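Local structure of RNase NGR3 (1VD3) at residues K35-P47 and Y112-L126. The protein probably cleaves RNA as a ribonuclease of the T2 family, and here holds the nucleotide 2'-UMP in its pocket. Sequence-based numbering, arbitrary orientation.
With U2P (phosphoric acid mono-[2-(2,4-dioxo-3,4-dihydro-2H-pyrimidin-1-yl)-4-hydroxy-5-hydroxymethyl-tetrahydro-furan-3-yl] ester), chain B.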
loop_
_atom_site.group_PDB
_atom_site.type_symbol
_atom_site.label_atom_id
_atom_site.label_comp_id
_atom_site.label_asym_id
_atom_site.label_seq_id
_atom_site.Cartn_x
_atom_site.Cartn_y
_atom_site.Cartn_z
ATOM N N LYS A 35 8.857 13.320 -9.214
ATOM C CA LYS A 35 7.986 12.242 -9.670
ATOM C C LYS A 35 8.441 10.888 -9.123
ATOM O O LYS A 35 9.595 10.494 -9.292
ATOM C CB LYS A 35 7.966 12.213 -11.202
ATOM C CG LYS A 35 7.072 11.145 -11.802
ATOM C CD LYS A 35 6.998 11.295 -13.311
ATOM C CE LYS A 35 6.139 10.208 -13.935
ATOM N NZ LYS A 35 5.931 10.432 -15.391
ATOM N N PRO A 36 7.533 10.155 -8.459
ATOM C CA PRO A 36 7.874 8.846 -7.897
ATOM C C PRO A 36 8.204 7.794 -8.954
ATOM O O PRO A 36 7.848 7.937 -10.127
ATOM C CB PRO A 36 6.626 8.485 -7.093
ATOM C CG PRO A 36 5.531 9.118 -7.891
ATOM C CD PRO A 36 6.114 10.475 -8.214
ATOM N N ASP A 37 8.896 6.743 -8.524
ATOM C CA ASP A 37 9.265 5.643 -9.403
ATOM C C ASP A 37 8.000 4.956 -9.895
ATOM O O ASP A 37 6.965 4.997 -9.227
ATOM C CB ASP A 37 10.103 4.601 -8.652
ATOM C CG ASP A 37 11.418 5.150 -8.148
ATOM O OD1 ASP A 37 12.167 5.734 -8.957
ATOM O OD2 ASP A 37 11.707 4.986 -6.942
ATOM N N GLU A 38 8.086 4.328 -11.062
ATOM C CA GLU A 38 6.955 3.596 -11.604
ATOM C C GLU A 38 7.033 2.225 -10.952
ATOM O O GLU A 38 7.526 1.263 -11.541
ATOM C CB GLU A 38 7.059 3.468 -13.128
ATOM C CG GLU A 38 5.993 2.557 -13.734
ATOM C CD GLU A 38 5.934 2.633 -15.250
ATOM O OE1 GLU A 38 5.545 3.696 -15.776
ATOM O OE2 GLU A 38 6.277 1.633 -15.916
ATOM N N ASP A 39 6.563 2.156 -9.712
ATOM C CA ASP A 39 6.586 0.921 -8.944
ATOM C C ASP A 39 5.525 1.080 -7.863
ATOM O O ASP A 39 5.083 2.199 -7.581
ATOM C CB ASP A 39 7.977 0.742 -8.318
ATOM C CG ASP A 39 8.147 -0.592 -7.604
ATOM O OD1 ASP A 39 7.289 -1.488 -7.751
ATOM O OD2 ASP A 39 9.166 -0.746 -6.895
ATOM N N PHE A 40 5.100 -0.033 -7.274
ATOM C CA PHE A 40 4.103 0.041 -6.220
ATOM C C PHE A 40 4.736 0.682 -5.001
ATOM O O PHE A 40 5.882 0.394 -4.661
ATOM C CB PHE A 40 3.576 -1.350 -5.864
ATOM C CG PHE A 40 2.676 -1.933 -6.911
ATOM C CD1 PHE A 40 3.204 -2.552 -8.038
ATOM C CD2 PHE A 40 1.293 -1.819 -6.794
ATOM C CE1 PHE A 40 2.369 -3.045 -9.035
ATOM C CE2 PHE A 40 0.451 -2.307 -7.784
ATOM C CZ PHE A 40 0.989 -2.922 -8.908
ATOM N N SER A 41 3.981 1.565 -4.360
ATOM C CA SER A 41 4.442 2.266 -3.175
ATOM C C SER A 41 3.614 1.828 -1.976
ATOM O O SER A 41 2.560 1.216 -2.124
ATOM C CB SER A 41 4.287 3.771 -3.366
ATOM O OG SER A 41 2.919 4.106 -3.502
ATOM N N ILE A 42 4.092 2.154 -0.787
ATOM C CA ILE A 42 3.385 1.790 0.434
ATOM C C ILE A 42 2.323 2.825 0.784
ATOM O O ILE A 42 2.574 4.027 0.701
ATOM C CB ILE A 42 4.367 1.702 1.627
ATOM C CG1 ILE A 42 5.394 0.594 1.374
ATOM C CG2 ILE A 42 3.599 1.468 2.932
ATOM C CD1 ILE A 42 6.644 0.715 2.223
ATOM N N HIS A 43 1.127 2.366 1.143
ATOM C CA HIS A 43 0.092 3.292 1.600
ATOM C C HIS A 43 0.192 3.182 3.118
ATOM O O HIS A 43 0.324 4.186 3.815
ATOM C CB HIS A 43 -1.319 2.885 1.135
ATOM C CG HIS A 43 -2.418 3.709 1.744
ATOM N ND1 HIS A 43 -3.650 3.867 1.144
ATOM C CD2 HIS A 43 -2.476 4.408 2.904
ATOM C CE1 HIS A 43 -4.417 4.629 1.907
ATOM N NE2 HIS A 43 -3.728 4.970 2.981
ATOM N N GLY A 44 0.139 1.951 3.626
ATOM C CA GLY A 44 0.245 1.761 5.064
ATOM C C GLY A 44 0.206 0.324 5.548
ATOM O O GLY A 44 -0.092 -0.591 4.787
ATOM N N LEU A 45 0.537 0.136 6.821
ATOM C CA LEU A 45 0.522 -1.179 7.470
ATOM C C LEU A 45 -0.516 -0.985 8.578
ATOM O O LEU A 45 -0.268 -0.261 9.545
ATOM C CB LEU A 45 1.899 -1.488 8.061
ATOM C CG LEU A 45 2.084 -2.822 8.789
ATOM C CD1 LEU A 45 1.698 -3.983 7.882
ATOM C CD2 LEU A 45 3.535 -2.942 9.237
ATOM N N TRP A 46 -1.672 -1.628 8.430
ATOM C CA TRP A 46 -2.773 -1.443 9.369
ATOM C C TRP A 46 -3.201 -2.585 10.283
ATOM O O TRP A 46 -3.598 -3.647 9.813
ATOM C CB TRP A 46 -4.043 -1.010 8.625
ATOM C CG TRP A 46 -3.911 0.066 7.592
ATOM C CD1 TRP A 46 -3.028 1.109 7.578
ATOM C CD2 TRP A 46 -4.776 0.260 6.465
ATOM N NE1 TRP A 46 -3.297 1.946 6.513
ATOM C CE2 TRP A 46 -4.365 1.444 5.815
ATOM C CE3 TRP A 46 -5.864 -0.456 5.945
ATOM C CZ2 TRP A 46 -5.004 1.930 4.668
ATOM C CZ3 TRP A 46 -6.502 0.031 4.800
ATOM C CH2 TRP A 46 -6.068 1.209 4.179
ATOM N N PRO A 47 -3.135 -2.369 11.605
ATOM C CA PRO A 47 -3.553 -3.402 12.557
ATOM C C PRO A 47 -5.069 -3.528 12.344
ATOM O O PRO A 47 -5.757 -2.511 12.239
ATOM C CB PRO A 47 -3.217 -2.778 13.907
ATOM C CG PRO A 47 -2.016 -1.922 13.592
ATOM C CD PRO A 47 -2.417 -1.278 12.287
ATOM N N TYR A 112 8.137 -0.472 12.945
ATOM C CA TYR A 112 6.925 -0.292 12.150
ATOM C C TYR A 112 7.273 0.108 10.719
ATOM O O TYR A 112 6.796 -0.489 9.754
ATOM C CB TYR A 112 6.039 0.796 12.778
ATOM C CG TYR A 112 4.760 1.070 12.011
ATOM C CD1 TYR A 112 3.692 0.169 12.043
ATOM C CD2 TYR A 112 4.631 2.217 11.235
ATOM C CE1 TYR A 112 2.525 0.409 11.315
ATOM C CE2 TYR A 112 3.474 2.467 10.504
ATOM C CZ TYR A 112 2.427 1.558 10.546
ATOM O OH TYR A 112 1.298 1.798 9.806
ATOM N N PHE A 113 8.097 1.135 10.573
ATOM C CA PHE A 113 8.454 1.566 9.230
ATOM C C PHE A 113 9.345 0.563 8.496
ATOM O O PHE A 113 9.194 0.358 7.291
ATOM C CB PHE A 113 9.090 2.957 9.282
ATOM C CG PHE A 113 8.099 4.041 9.584
ATOM C CD1 PHE A 113 7.883 4.468 10.888
ATOM C CD2 PHE A 113 7.327 4.589 8.563
ATOM C CE1 PHE A 113 6.903 5.429 11.172
ATOM C CE2 PHE A 113 6.347 5.547 8.836
ATOM C CZ PHE A 113 6.137 5.966 10.146
ATOM N N GLN A 114 10.249 -0.087 9.223
ATOM C CA GLN A 114 11.131 -1.072 8.602
ATOM C C GLN A 114 10.294 -2.249 8.100
ATOM O O GLN A 114 10.539 -2.783 7.026
ATOM C CB GLN A 114 12.168 -1.571 9.609
ATOM C CG GLN A 114 13.212 -2.484 8.998
ATOM C CD GLN A 114 14.153 -1.744 8.069
ATOM O OE1 GLN A 114 14.894 -0.859 8.496
ATOM N NE2 GLN A 114 14.128 -2.101 6.789
ATOM N N ALA A 115 9.301 -2.642 8.888
ATOM C CA ALA A 115 8.419 -3.738 8.511
ATOM C C ALA A 115 7.735 -3.418 7.184
ATOM O O ALA A 115 7.719 -4.242 6.276
ATOM C CB ALA A 115 7.369 -3.964 9.600
ATOM N N ALA A 116 7.173 -2.216 7.078
ATOM C CA ALA A 116 6.494 -1.801 5.856
ATOM C C ALA A 116 7.449 -1.882 4.670
ATOM O O ALA A 116 7.107 -2.416 3.610
ATOM C CB ALA A 116 5.968 -0.379 6.006
ATOM N N LEU A 117 8.648 -1.341 4.851
ATOM C CA LEU A 117 9.652 -1.359 3.797
ATOM C C LEU A 117 10.022 -2.796 3.431
ATOM O O LEU A 117 10.135 -3.133 2.247
ATOM C CB LEU A 117 10.905 -0.589 4.243
ATOM C CG LEU A 117 10.726 0.918 4.459
ATOM C CD1 LEU A 117 11.997 1.502 5.052
ATOM C CD2 LEU A 117 10.389 1.602 3.138
ATOM N N ASP A 118 10.206 -3.641 4.441
ATOM C CA ASP A 118 10.559 -5.040 4.201
ATOM C C ASP A 118 9.470 -5.803 3.455
ATOM O O ASP A 118 9.755 -6.556 2.525
ATOM C CB ASP A 118 10.858 -5.768 5.513
ATOM C CG ASP A 118 12.190 -5.363 6.122
ATOM O OD1 ASP A 118 12.992 -4.706 5.426
ATOM O OD2 ASP A 118 12.436 -5.717 7.295
ATOM N N PHE A 119 8.219 -5.626 3.863
ATOM C CA PHE A 119 7.144 -6.336 3.190
ATOM C C PHE A 119 6.880 -5.835 1.781
ATOM O O PHE A 119 6.403 -6.589 0.935
ATOM C CB PHE A 119 5.874 -6.309 4.045
ATOM C CG PHE A 119 5.943 -7.239 5.221
ATOM C CD1 PHE A 119 6.085 -6.752 6.514
ATOM C CD2 PHE A 119 5.929 -8.615 5.023
ATOM C CE1 PHE A 119 6.217 -7.623 7.594
ATOM C CE2 PHE A 119 6.061 -9.496 6.098
ATOM C CZ PHE A 119 6.206 -8.997 7.385
ATOM N N ARG A 120 7.186 -4.569 1.513
ATOM C CA ARG A 120 6.987 -4.061 0.163
ATOM C C ARG A 120 7.992 -4.803 -0.726
ATOM O O ARG A 120 7.661 -5.269 -1.820
ATOM C CB ARG A 120 7.261 -2.554 0.082
ATOM C CG ARG A 120 6.762 -1.932 -1.226
ATOM C CD ARG A 120 7.434 -0.603 -1.516
ATOM N NE ARG A 120 8.843 -0.796 -1.846
ATOM C CZ ARG A 120 9.295 -1.129 -3.052
ATOM N NH1 ARG A 120 8.452 -1.295 -4.066
ATOM N NH2 ARG A 120 10.592 -1.323 -3.237
ATOM N N LYS A 121 9.221 -4.923 -0.238
ATOM C CA LYS A 121 10.266 -5.601 -0.997
ATOM C C LYS A 121 9.958 -7.086 -1.164
ATOM O O LYS A 121 10.102 -7.640 -2.252
ATOM C CB LYS A 121 11.622 -5.420 -0.307
ATOM C CG LYS A 121 12.084 -3.972 -0.224
ATOM C CD LYS A 121 13.442 -3.851 0.462
ATOM C CE LYS A 121 13.950 -2.412 0.453
ATOM N NZ LYS A 121 13.044 -1.479 1.190
ATOM N N LYS A 122 9.531 -7.728 -0.084
ATOM C CA LYS A 122 9.206 -9.148 -0.127
ATOM C C LYS A 122 8.058 -9.446 -1.086
ATOM O O LYS A 122 8.117 -10.420 -1.842
ATOM C CB LYS A 122 8.846 -9.649 1.271
ATOM C CG LYS A 122 9.992 -9.593 2.267
ATOM C CD LYS A 122 9.529 -9.996 3.659
ATOM C CE LYS A 122 10.656 -9.879 4.673
ATOM N NZ LYS A 122 10.198 -10.198 6.054
ATOM N N SER A 123 7.018 -8.613 -1.064
ATOM C CA SER A 123 5.870 -8.832 -1.937
ATOM C C SER A 123 6.264 -8.687 -3.403
ATOM O O SER A 123 5.644 -9.289 -4.272
ATOM C CB SER A 123 4.723 -7.881 -1.584
ATOM O OG SER A 123 5.069 -6.533 -1.821
ATOM N N ASN A 124 7.279 -7.869 -3.668
ATOM C CA ASN A 124 7.813 -7.695 -5.021
ATOM C C ASN A 124 6.721 -7.723 -6.096
ATOM O O ASN A 124 6.818 -8.471 -7.072
ATOM C CB ASN A 124 8.826 -8.825 -5.261
ATOM C CG ASN A 124 9.803 -8.523 -6.374
ATOM O OD1 ASN A 124 10.341 -7.420 -6.464
ATOM N ND2 ASN A 124 10.060 -9.518 -7.217
ATOM N N LEU A 125 5.695 -6.893 -5.928
ATOM C CA LEU A 125 4.566 -6.867 -6.856
ATOM C C LEU A 125 4.882 -6.589 -8.325
ATOM O O LEU A 125 4.429 -7.320 -9.207
ATOM C CB LEU A 125 3.516 -5.859 -6.379
ATOM C CG LEU A 125 2.918 -6.058 -4.980
ATOM C CD1 LEU A 125 1.849 -5.003 -4.748
ATOM C CD2 LEU A 125 2.323 -7.456 -4.845
ATOM N N LEU A 126 5.634 -5.528 -8.585
ATOM C CA LEU A 126 5.976 -5.155 -9.955
ATOM C C LEU A 126 6.628 -6.304 -10.715
ATOM O O LEU A 126 6.221 -6.637 -11.831
ATOM C CB LEU A 126 6.915 -3.945 -9.951
ATOM C CG LEU A 126 7.197 -3.276 -11.298
ATOM C CD1 LEU A 126 5.907 -2.703 -11.871
ATOM C CD2 LEU A 126 8.228 -2.170 -11.109
HETATM O "O5'" U2P B . -10.564 4.569 1.668
HETATM C "C5'" U2P B . -10.751 4.288 3.076
HETATM C "C4'" U2P B . -9.647 4.969 3.898
HETATM O "O4'" U2P B . -9.841 4.644 5.355
HETATM C "C1'" U2P B . -8.694 3.918 6.037
HETATM N N1 U2P B . -8.980 2.505 6.542
HETATM C C6 U2P B . -9.794 1.768 5.715
HETATM C C5 U2P B . -9.980 0.371 5.883
HETATM C C4 U2P B . -9.303 -0.289 7.022
HETATM O O4 U2P B . -9.327 -1.505 7.183
HETATM N N3 U2P B . -8.613 0.583 7.923
HETATM C C2 U2P B . -8.433 1.978 7.761
HETATM O O2 U2P B . -7.856 2.623 8.612
HETATM C "C2'" U2P B . -7.559 4.226 5.036
HETATM O "O2'" U2P B . -6.945 5.529 5.270
HETATM P P U2P B . -5.881 5.897 6.368
HETATM O O1P U2P B . -5.356 7.169 6.796
HETATM O O2P U2P B . -5.985 4.914 7.491
HETATM O O3P U2P B . -4.667 5.465 5.698
HETATM C "C3'" U2P B . -8.263 4.315 3.671
HETATM O "O3'" U2P B . -7.441 5.159 2.784
HETATM O O HOH W 1 7.016 -3.968 -6.534
HETATM O O HOH W 2 10.787 -2.720 -6.037
#
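Leu125 CD1 lies over one face of the Phe40 ring, 4.1 Å from its centroid in a CH-pi contact. The Tyr112 ring meets Leu45 O at its edge, and OH donates to that oxygen at 2.6 Å. Leu45 CB and CD2 pack along the same ring, and CD2 also touches Ala115 CB. The Arg120 guanidinium and the Asp39 carboxylate stand 84° apart. Arg120 NH1 reaches Asp39 OD2 at 3.0 Å in a salt bridge, from above the carboxylate plane, and makes a weak hydrogen bond to Phe40 O. A bend at chi3 (69°) turns the guanidinium there after the chain passes Ile42 CG1. Ile42 CD1 packs on Ala116 CB. Water 1 joins Asp39 OD1 to Leu126 N, and water 2 joins OD2 to Arg120 NH2.

Strand 41-47, paired with strand 10-16 in the antiparallel sheet, crosses helix 112-123 at 117°. Trp46 points away from the helix. His43, probably catalytic in this RNase T2 enzyme, donates from NE2 to U2P O3P at 2.9 Å. The uracil lies over one face of Trp46, whose NE1 hydrogen-bonds Glu97 OE2. With an alanine here, the uracil would probably lose the ring face it lies over, and Glu97 this donor. The chemistry is split: apolar packing and the buried Tyr112 hydrogen bond join strand to helix, while a salt bridge and two waters join the preceding loop to Arg120 and Leu126.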